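Local structure of cellulase (Bacillus sp. BG-CS10, 5E09) at residues P19-G24 against E53-I58; I58-T63 against L96-N101; I220-Y225 against P266-E271. The protein probably hydrolyses internal beta-1,4-glucosidic bonds of cellulose with a family 5 glycoside hydrolase barrel followed by an X2 domain and a family 46 carbohydrate-binding module. All blocks are in the same frame, centred on the assembly; numbering follows the deposited sequence.

Contact 1: P19-G24 against E53-I58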
loop_
_atom_site.group_PDB
_atom_site.type_symbol
_atom_site.label_atom_id
_atom_site.label_comp_id
_atom_site.label_asym_id
_atom_site.label_seq_id
_atom_site.Cartn_x
_atom_site.Cartn_y
_atom_site.Cartn_z
ATOM N N PRO A 19 -0.035 13.678 -9.131
ATOM C CA PRO A 19 -0.459 12.431 -8.486
ATOM C C PRO A 19 -1.736 12.604 -7.665
ATOM O O PRO A 19 -2.174 13.732 -7.439
ATOM C CB PRO A 19 0.716 12.110 -7.572
ATOM C CG PRO A 19 1.159 13.475 -7.105
ATOM C CD PRO A 19 0.912 14.421 -8.278
ATOM N N GLY A 20 -2.307 11.496 -7.206
ATOM C CA GLY A 20 -3.564 11.535 -6.483
ATOM C C GLY A 20 -3.506 10.869 -5.124
ATOM O O GLY A 20 -2.602 10.083 -4.832
ATOM N N TRP A 21 -4.490 11.180 -4.291
ATOM C CA TRP A 21 -4.503 10.721 -2.913
ATOM C C TRP A 21 -5.898 10.237 -2.522
ATOM O O TRP A 21 -6.894 10.890 -2.833
ATOM C CB TRP A 21 -4.043 11.858 -1.999
ATOM C CG TRP A 21 -3.949 11.519 -0.538
ATOM C CD1 TRP A 21 -2.899 10.920 0.098
ATOM C CD2 TRP A 21 -4.926 11.794 0.476
ATOM N NE1 TRP A 21 -3.170 10.790 1.439
ATOM C CE2 TRP A 21 -4.412 11.325 1.699
ATOM C CE3 TRP A 21 -6.188 12.392 0.470
ATOM C CZ2 TRP A 21 -5.106 11.427 2.898
ATOM C CZ3 TRP A 21 -6.883 12.491 1.662
ATOM C CH2 TRP A 21 -6.342 12.011 2.859
ATOM N N ASN A 22 -5.966 9.091 -1.847
ATOM C CA ASN A 22 -7.240 8.535 -1.394
ATOM C C ASN A 22 -7.602 8.970 0.013
ATOM O O ASN A 22 -6.814 8.794 0.941
ATOM C CB ASN A 22 -7.215 7.004 -1.433
ATOM C CG ASN A 22 -7.534 6.447 -2.799
ATOM O OD1 ASN A 22 -8.695 6.244 -3.141
ATOM N ND2 ASN A 22 -6.502 6.184 -3.585
ATOM N N LEU A 23 -8.797 9.527 0.171
ATOM C CA LEU A 23 -9.332 9.827 1.495
ATOM C C LEU A 23 -9.917 8.543 2.089
ATOM O O LEU A 23 -11.130 8.404 2.243
ATOM C CB LEU A 23 -10.385 10.940 1.411
ATOM C CG LEU A 23 -10.986 11.499 2.706
ATOM C CD1 LEU A 23 -9.923 12.177 3.555
ATOM C CD2 LEU A 23 -12.133 12.461 2.399
ATOM N N GLY A 24 -9.037 7.601 2.418
ATOM C CA GLY A 24 -9.449 6.268 2.819
ATOM C C GLY A 24 -10.019 6.103 4.219
ATOM O O GLY A 24 -9.810 6.946 5.091
ATOM N N GLU A 53 0.796 19.605 -0.388
ATOM C CA GLU A 53 1.852 18.605 -0.465
ATOM C C GLU A 53 2.173 18.227 -1.909
ATOM O O GLU A 53 3.068 17.420 -2.159
ATOM C CB GLU A 53 1.466 17.362 0.336
ATOM C CG GLU A 53 1.361 17.606 1.840
ATOM C CD GLU A 53 2.684 18.033 2.465
ATOM O OE1 GLU A 53 3.724 17.393 2.188
ATOM O OE2 GLU A 53 2.682 19.020 3.232
ATOM N N GLY A 54 1.441 18.811 -2.854
ATOM C CA GLY A 54 1.728 18.620 -4.263
ATOM C C GLY A 54 0.786 17.667 -4.979
ATOM O O GLY A 54 0.936 17.434 -6.182
ATOM N N TYR A 55 -0.178 17.110 -4.247
ATOM C CA TYR A 55 -1.178 16.230 -4.844
ATOM C C TYR A 55 -2.155 17.042 -5.679
ATOM O O TYR A 55 -2.632 18.087 -5.240
ATOM C CB TYR A 55 -1.916 15.433 -3.767
ATOM C CG TYR A 55 -1.095 14.281 -3.240
ATOM C CD1 TYR A 55 -0.964 13.108 -3.975
ATOM C CD2 TYR A 55 -0.427 14.375 -2.021
ATOM C CE1 TYR A 55 -0.204 12.055 -3.512
ATOM C CE2 TYR A 55 0.342 13.322 -1.548
ATOM C CZ TYR A 55 0.448 12.165 -2.300
ATOM O OH TYR A 55 1.204 11.115 -1.841
ATOM N N LYS A 56 -2.449 16.563 -6.885
ATOM C CA LYS A 56 -3.302 17.310 -7.803
ATOM C C LYS A 56 -4.684 16.679 -8.002
ATOM O O LYS A 56 -5.498 17.183 -8.778
ATOM C CB LYS A 56 -2.602 17.471 -9.152
ATOM C CG LYS A 56 -1.381 18.365 -9.088
ATOM C CD LYS A 56 -1.257 19.214 -10.329
ATOM C CE LYS A 56 -1.288 18.368 -11.581
ATOM N NZ LYS A 56 -1.227 19.227 -12.794
ATOM N N SER A 57 -4.955 15.585 -7.300
ATOM C CA SER A 57 -6.285 14.989 -7.355
ATOM C C SER A 57 -6.554 14.140 -6.131
ATOM O O SER A 57 -5.637 13.619 -5.500
ATOM C CB SER A 57 -6.469 14.155 -8.629
ATOM O OG SER A 57 -5.530 13.102 -8.698
ATOM N N ILE A 58 -7.826 14.014 -5.789
ATOM C CA ILE A 58 -8.201 13.277 -4.604
ATOM C C ILE A 58 -9.348 12.325 -4.930
ATOM O O ILE A 58 -10.301 12.687 -5.622
ATOM C CB ILE A 58 -8.588 14.239 -3.452
ATOM C CG1 ILE A 58 -9.003 13.457 -2.203
ATOM C CG2 ILE A 58 -9.691 15.186 -3.888
ATOM C CD1 ILE A 58 -9.422 14.344 -1.050
#
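P19 and W21 both pack on the ring of Y55. The pyrrolidine of P19, which follows a cis peptide bond, crosses the tyrosine side chain at about a right angle, with P19 CG 3.8 Å from Y55 CD1. P19 CD also meets the carbonyl of G54, the glycine that ends helix 44-52 in a Schellman motif. W21 sets its CB over a face of Y55, 4.0 Å from the ring centroid, a CH-pi contact. Its indole makes an edge-to-face pair with the same ring, the planes 54° apart and the indole edge directed at the phenol face. With CG anti to the backbone N (chi1 -178°), W21 lies alongside I58, and its CE3 comes 4.0 Å from I58 CG1; NE1 is taken up by D311. W336 of helix 326-337 adds a further edge-to-face partner to Y55.

The backbones are joined around these side chains. P19 O accepts K56 N at 2.9 Å and a weak bond from S57 N. One step on, W21 N reaches S57 O at 3.0 Å. Between them G20 passes so close to S57 that a beta carbon there would clash with S57 OG, which is itself bonded to M17 O. I58 CA returns a C-H...O contact to W21 O, 3.2 Å away. Strand 20-23, helix 44-52 and strand 57-60 thus form a parallel beta-alpha-beta unit, the first of the eight-stranded TIM barrel, the fold of family 5 glycoside hydrolases.

Contact 2: I58-T63 against L96-N101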
loop_
_atom_site.group_PDB
_atom_site.type_symbol
_atom_site.label_atom_id
_atom_site.label_comp_id
_atom_site.label_asym_id
_atom_site.label_seq_id
_atom_site.Cartn_x
_atom_site.Cartn_y
_atom_site.Cartn_z
ATOM N N ILE A 58 -7.826 14.014 -5.789
ATOM C CA ILE A 58 -8.201 13.277 -4.604
ATOM C C ILE A 58 -9.348 12.325 -4.930
ATOM O O ILE A 58 -10.301 12.687 -5.622
ATOM C CB ILE A 58 -8.588 14.239 -3.452
ATOM C CG1 ILE A 58 -9.003 13.457 -2.203
ATOM C CG2 ILE A 58 -9.691 15.186 -3.888
ATOM C CD1 ILE A 58 -9.422 14.344 -1.050
ATOM N N ARG A 59 -9.229 11.092 -4.456
ATOM C CA ARG A 59 -10.299 10.120 -4.585
ATOM C C ARG A 59 -11.070 10.095 -3.280
ATOM O O ARG A 59 -10.483 10.032 -2.200
ATOM C CB ARG A 59 -9.745 8.737 -4.921
ATOM C CG ARG A 59 -10.800 7.655 -5.153
ATOM C CD ARG A 59 -10.187 6.533 -5.985
ATOM N NE ARG A 59 -11.070 5.387 -6.177
ATOM C CZ ARG A 59 -11.096 4.319 -5.386
ATOM N NH1 ARG A 59 -10.297 4.254 -4.331
ATOM N NH2 ARG A 59 -11.921 3.315 -5.648
ATOM N N ILE A 60 -12.386 10.180 -3.376
ATOM C CA ILE A 60 -13.213 10.163 -2.186
ATOM C C ILE A 60 -14.118 8.939 -2.225
ATOM O O ILE A 60 -15.216 8.982 -2.786
ATOM C CB ILE A 60 -14.047 11.451 -2.056
ATOM C CG1 ILE A 60 -13.121 12.665 -2.012
ATOM C CG2 ILE A 60 -14.888 11.417 -0.792
ATOM C CD1 ILE A 60 -13.853 13.981 -2.012
ATOM N N PRO A 61 -13.635 7.828 -1.654
ATOM C CA PRO A 61 -14.451 6.616 -1.567
ATOM C C PRO A 61 -15.625 6.835 -0.627
ATOM O O PRO A 61 -15.454 7.370 0.470
ATOM C CB PRO A 61 -13.485 5.563 -1.006
ATOM C CG PRO A 61 -12.368 6.328 -0.402
ATOM C CD PRO A 61 -12.261 7.611 -1.175
ATOM N N VAL A 62 -16.815 6.446 -1.060
ATOM C CA VAL A 62 -17.990 6.546 -0.208
ATOM C C VAL A 62 -18.769 5.240 -0.185
ATOM O O VAL A 62 -19.099 4.689 -1.233
ATOM C CB VAL A 62 -18.927 7.675 -0.663
ATOM C CG1 VAL A 62 -20.081 7.814 0.318
ATOM C CG2 VAL A 62 -18.167 8.990 -0.780
ATOM N N THR A 63 -19.040 4.740 1.013
ATOM C CA THR A 63 -19.958 3.623 1.188
ATOM C C THR A 63 -21.323 4.192 1.555
ATOM O O THR A 63 -21.440 4.965 2.511
ATOM C CB THR A 63 -19.474 2.644 2.268
ATOM O OG1 THR A 63 -18.219 2.081 1.866
ATOM C CG2 THR A 63 -20.481 1.522 2.467
ATOM N N LEU A 96 -8.269 20.876 -7.075
ATOM C CA LEU A 96 -8.026 19.445 -7.206
ATOM C C LEU A 96 -9.029 18.802 -8.157
ATOM O O LEU A 96 -10.159 19.270 -8.282
ATOM C CB LEU A 96 -8.104 18.752 -5.842
ATOM C CG LEU A 96 -7.090 19.149 -4.771
ATOM C CD1 LEU A 96 -7.472 18.528 -3.428
ATOM C CD2 LEU A 96 -5.704 18.713 -5.192
ATOM N N TYR A 97 -8.611 17.738 -8.835
ATOM C CA TYR A 97 -9.565 16.844 -9.480
ATOM C C TYR A 97 -10.116 15.924 -8.401
ATOM O O TYR A 97 -9.396 15.577 -7.462
ATOM C CB TYR A 97 -8.916 16.023 -10.588
ATOM C CG TYR A 97 -8.448 16.806 -11.795
ATOM C CD1 TYR A 97 -7.200 17.426 -11.809
ATOM C CD2 TYR A 97 -9.232 16.885 -12.940
ATOM C CE1 TYR A 97 -6.755 18.121 -12.923
ATOM C CE2 TYR A 97 -8.799 17.580 -14.058
ATOM C CZ TYR A 97 -7.561 18.197 -14.044
ATOM O OH TYR A 97 -7.131 18.887 -15.155
ATOM N N VAL A 98 -11.385 15.540 -8.523
ATOM C CA VAL A 98 -12.029 14.664 -7.544
ATOM C C VAL A 98 -12.663 13.444 -8.218
ATOM O O VAL A 98 -13.290 13.571 -9.266
ATOM C CB VAL A 98 -13.112 15.419 -6.747
ATOM C CG1 VAL A 98 -13.772 14.500 -5.719
ATOM C CG2 VAL A 98 -12.508 16.635 -6.073
HETATM N N MSE A 99 -12.475 12.266 -7.626
HETATM C CA MSE A 99 -13.149 11.051 -8.081
HETATM C C MSE A 99 -14.098 10.568 -6.990
HETATM O O MSE A 99 -13.687 10.391 -5.839
HETATM C CB MSE A 99 -12.142 9.944 -8.441
HETATM C CG MSE A 99 -12.811 8.634 -8.881
HETATM SE SE MSE A 99 -11.605 7.156 -9.334
HETATM C CE MSE A 99 -10.284 8.176 -10.362
ATOM N N LEU A 100 -15.365 10.370 -7.349
ATOM C CA LEU A 100 -16.387 9.923 -6.394
ATOM C C LEU A 100 -16.985 8.572 -6.804
ATOM O O LEU A 100 -17.236 8.341 -7.991
ATOM C CB LEU A 100 -17.492 10.971 -6.280
ATOM C CG LEU A 100 -18.659 10.647 -5.350
ATOM C CD1 LEU A 100 -18.197 10.665 -3.909
ATOM C CD2 LEU A 100 -19.821 11.610 -5.561
ATOM N N ASN A 101 -17.216 7.681 -5.838
ATOM C CA ASN A 101 -17.734 6.349 -6.174
ATOM C C ASN A 101 -18.822 5.787 -5.264
ATOM O O ASN A 101 -19.329 6.472 -4.377
ATOM C CB ASN A 101 -16.578 5.335 -6.229
ATOM C CG ASN A 101 -15.997 4.979 -4.859
ATOM O OD1 ASN A 101 -16.595 5.224 -3.803
ATOM N ND2 ASN A 101 -14.818 4.365 -4.883
#
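I58 CG2 fits between two side chains of the neighbouring strand, 3.8 Å from V98 CG2 and 4.0 Å from L96 CD1. V98 presents its other methyl, CG1, to I60, whose CD1 crosses to it at 3.7 Å. Further along, L100 CD1 fills the hollow between I60 O and V62, meeting V62 CG2 at 3.5 Å. A91, V87 and F80 of helix 78-93 press on this row from outside, as the helix of a beta-alpha-beta crossover does in a TIM barrel; strands 57-60 and 97-100 are its second and third strands and run parallel, 23° apart. Three backbone bonds lace them, I58 N to Y97 O, M99 N to I58 O and I60 N to M99 O, the last nearly straight.

On the barrel's inner face, R59 extends past the selenomethionine M99, whose SE lies at the guanidinium edge, 3.7 Å from R59 NE. E145 and N148 hold NE and NH2. The amide of N101 stands almost perpendicular to the guanidinium, CG lying between the backbone N and the carbonyl carbon (chi1 72°). OD1 takes V62 N at 3.0 Å, beyond the last backbone bond, while ND2, bonded to H103 ND1, lies 3.2 Å from R59 NH2, two donors that do not bond each other. A leucine in place of N101 would probably leave V62 N and H103 ND1 without their partners and loosen the strand end beside R59.

Contact 3: I220-Y225 against P266-E271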
loop_
_atom_site.group_PDB
_atom_site.type_symbol
_atom_site.label_atom_id
_atom_site.label_comp_id
_atom_site.label_asym_id
_atom_site.label_seq_id
_atom_site.Cartn_x
_atom_site.Cartn_y
_atom_site.Cartn_z
ATOM N N ILE A 220 -12.464 6.564 -18.692
ATOM C CA ILE A 220 -11.181 6.259 -18.078
ATOM C C ILE A 220 -11.207 4.863 -17.474
ATOM O O ILE A 220 -12.141 4.514 -16.763
ATOM C CB ILE A 220 -10.828 7.274 -16.973
ATOM C CG1 ILE A 220 -10.890 8.707 -17.510
ATOM C CG2 ILE A 220 -9.462 6.965 -16.381
ATOM C CD1 ILE A 220 -11.090 9.747 -16.429
ATOM N N ALA A 221 -10.190 4.062 -17.764
ATOM C CA ALA A 221 -10.066 2.740 -17.166
ATOM C C ALA A 221 -9.402 2.860 -15.801
ATOM O O ALA A 221 -8.510 3.682 -15.622
ATOM C CB ALA A 221 -9.264 1.815 -18.074
ATOM N N THR A 222 -9.832 2.061 -14.831
ATOM C CA THR A 222 -9.134 2.068 -13.558
ATOM C C THR A 222 -8.785 0.680 -13.046
ATOM O O THR A 222 -9.569 -0.268 -13.165
ATOM C CB THR A 222 -9.931 2.796 -12.464
ATOM O OG1 THR A 222 -9.164 2.797 -11.255
ATOM C CG2 THR A 222 -11.277 2.125 -12.205
ATOM N N VAL A 223 -7.591 0.568 -12.476
ATOM C CA VAL A 223 -7.193 -0.680 -11.835
ATOM C C VAL A 223 -6.527 -0.371 -10.501
ATOM O O VAL A 223 -6.213 0.787 -10.207
ATOM C CB VAL A 223 -6.243 -1.519 -12.720
ATOM C CG1 VAL A 223 -7.000 -2.105 -13.902
ATOM C CG2 VAL A 223 -5.060 -0.690 -13.199
ATOM N N HIS A 224 -6.338 -1.411 -9.695
ATOM C CA HIS A 224 -5.701 -1.289 -8.391
ATOM C C HIS A 224 -4.477 -2.188 -8.342
ATOM O O HIS A 224 -4.417 -3.190 -9.047
ATOM C CB HIS A 224 -6.669 -1.660 -7.265
ATOM C CG HIS A 224 -7.788 -0.684 -7.082
ATOM N ND1 HIS A 224 -8.807 -0.881 -6.170
ATOM C CD2 HIS A 224 -8.055 0.495 -7.690
ATOM C CE1 HIS A 224 -9.647 0.130 -6.229
ATOM N NE2 HIS A 224 -9.218 0.981 -7.143
ATOM N N TYR A 225 -3.507 -1.839 -7.504
ATOM C CA TYR A 225 -2.290 -2.636 -7.396
ATOM C C TYR A 225 -1.654 -2.518 -6.015
ATOM O O TYR A 225 -1.430 -1.421 -5.519
ATOM C CB TYR A 225 -1.283 -2.219 -8.467
ATOM C CG TYR A 225 -0.101 -3.148 -8.545
ATOM C CD1 TYR A 225 -0.217 -4.389 -9.160
ATOM C CD2 TYR A 225 1.125 -2.797 -7.994
ATOM C CE1 TYR A 225 0.852 -5.249 -9.233
ATOM C CE2 TYR A 225 2.205 -3.654 -8.062
ATOM C CZ TYR A 225 2.062 -4.878 -8.687
ATOM O OH TYR A 225 3.129 -5.739 -8.764
ATOM N N PRO A 266 -6.988 6.281 -21.340
ATOM C CA PRO A 266 -6.123 6.623 -20.210
ATOM C C PRO A 266 -6.436 5.765 -18.986
ATOM O O PRO A 266 -7.590 5.386 -18.776
ATOM C CB PRO A 266 -6.455 8.090 -19.955
ATOM C CG PRO A 266 -7.886 8.205 -20.356
ATOM C CD PRO A 266 -8.071 7.265 -21.523
ATOM N N VAL A 267 -5.412 5.469 -18.191
ATOM C CA VAL A 267 -5.562 4.599 -17.039
ATOM C C VAL A 267 -5.304 5.340 -15.726
ATOM O O VAL A 267 -4.361 6.127 -15.614
ATOM C CB VAL A 267 -4.611 3.388 -17.137
ATOM C CG1 VAL A 267 -4.746 2.484 -15.909
ATOM C CG2 VAL A 267 -4.880 2.609 -18.415
ATOM N N VAL A 268 -6.175 5.101 -14.750
ATOM C CA VAL A 268 -5.949 5.525 -13.379
ATOM C C VAL A 268 -5.739 4.311 -12.467
ATOM O O VAL A 268 -6.615 3.440 -12.326
ATOM C CB VAL A 268 -7.114 6.374 -12.834
ATOM C CG1 VAL A 268 -6.916 6.643 -11.347
ATOM C CG2 VAL A 268 -7.230 7.690 -13.604
ATOM N N LEU A 269 -4.551 4.250 -11.878
ATOM C CA LEU A 269 -4.278 3.333 -10.788
ATOM C C LEU A 269 -4.965 3.894 -9.545
ATOM O O LEU A 269 -4.353 4.601 -8.753
ATOM C CB LEU A 269 -2.769 3.175 -10.575
ATOM C CG LEU A 269 -2.327 2.138 -9.543
ATOM C CD1 LEU A 269 -2.910 0.777 -9.884
ATOM C CD2 LEU A 269 -0.815 2.063 -9.490
ATOM N N GLY A 270 -6.249 3.595 -9.394
ATOM C CA GLY A 270 -7.075 4.254 -8.394
ATOM C C GLY A 270 -6.677 4.011 -6.952
ATOM O O GLY A 270 -6.999 4.808 -6.068
ATOM N N GLU A 271 -5.997 2.895 -6.712
ATOM C CA GLU A 271 -5.416 2.601 -5.410
ATOM C C GLU A 271 -4.090 1.898 -5.589
ATOM O O GLU A 271 -3.967 0.991 -6.420
ATOM C CB GLU A 271 -6.337 1.718 -4.560
ATOM C CG GLU A 271 -7.686 2.311 -4.230
ATOM C CD GLU A 271 -8.499 1.412 -3.328
ATOM O OE1 GLU A 271 -7.913 0.455 -2.775
ATOM O OE2 GLU A 271 -9.718 1.654 -3.177
#
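H224 and E271 stack flat on each other, imidazole and carboxylate planes only 20° apart. E271 CG lies over a face of the ring, 3.6 Å from its centroid, and the carboxyl carbon CD comes 3.4 Å from H224 CE1. The extended glutamate chain thereby runs along the ring while its oxygens go elsewhere: OE1 bonds Y226 OH and OE2 makes a salt bridge to R59 NH1. H224 ND1 meets E149, which follows N148 in an Asn-Glu-Pro sequence.

E271 lies at the C-terminal end of the seventh strand of the TIM barrel and E149 just beyond the fourth, consistent with the nucleophile and the acid/base, respectively, of retaining family 5 glycoside hydrolases.

One shell further out, the backbone fixes that end of the strand. Y225 N bonds E271 O at 3.1 Å, and G270 N bonds V223 O at 2.9 Å. G270 lies so near that a beta carbon there would clash with T222 OG1 and sit tight against H224 NE2. L269, the centre of an inverse gamma turn, places its CD1 against V223 O and 3.7 Å from Y225 CB; the Y225 hydroxyl is bonded to D248 of helix 243-261. Earlier in the strand, V268 O is gripped twice, T222 OG1 donating at 2.8 Å and V223 N at 3.0 Å from opposite faces of the carbonyl plane. OG1 reaches it because it stands anti to the threonine backbone N (chi1 -178°). At the far end, I220 CG2 packs 3.6 Å from V268 CG2, and I220 CG1 touches the ring of P266. V14 of helix 9-15 contacts I220, V268 and P266 together.

Overall arrangement
All three contacts belong to one closed eight-stranded parallel barrel. Contacts 1 and 2 share strand 57-60 and I58, their centres about 10 Å apart, so three neighbouring strands are joined in order; W21 O takes R59 N at 2.9 Å. Contact 3 joins strands six and seven, its centre about 14 Å from that of contact 1 and 13 Å from that of contact 2. Side chains bridge the interior: N22 ND2 reaches G270 O, and N22 OD1 holds R59 NH1 at 2.8 Å. R59 NH1 in turn meets E271 OE2 at 2.9 Å, linking contacts 1 and 2 to the probable catalytic centre.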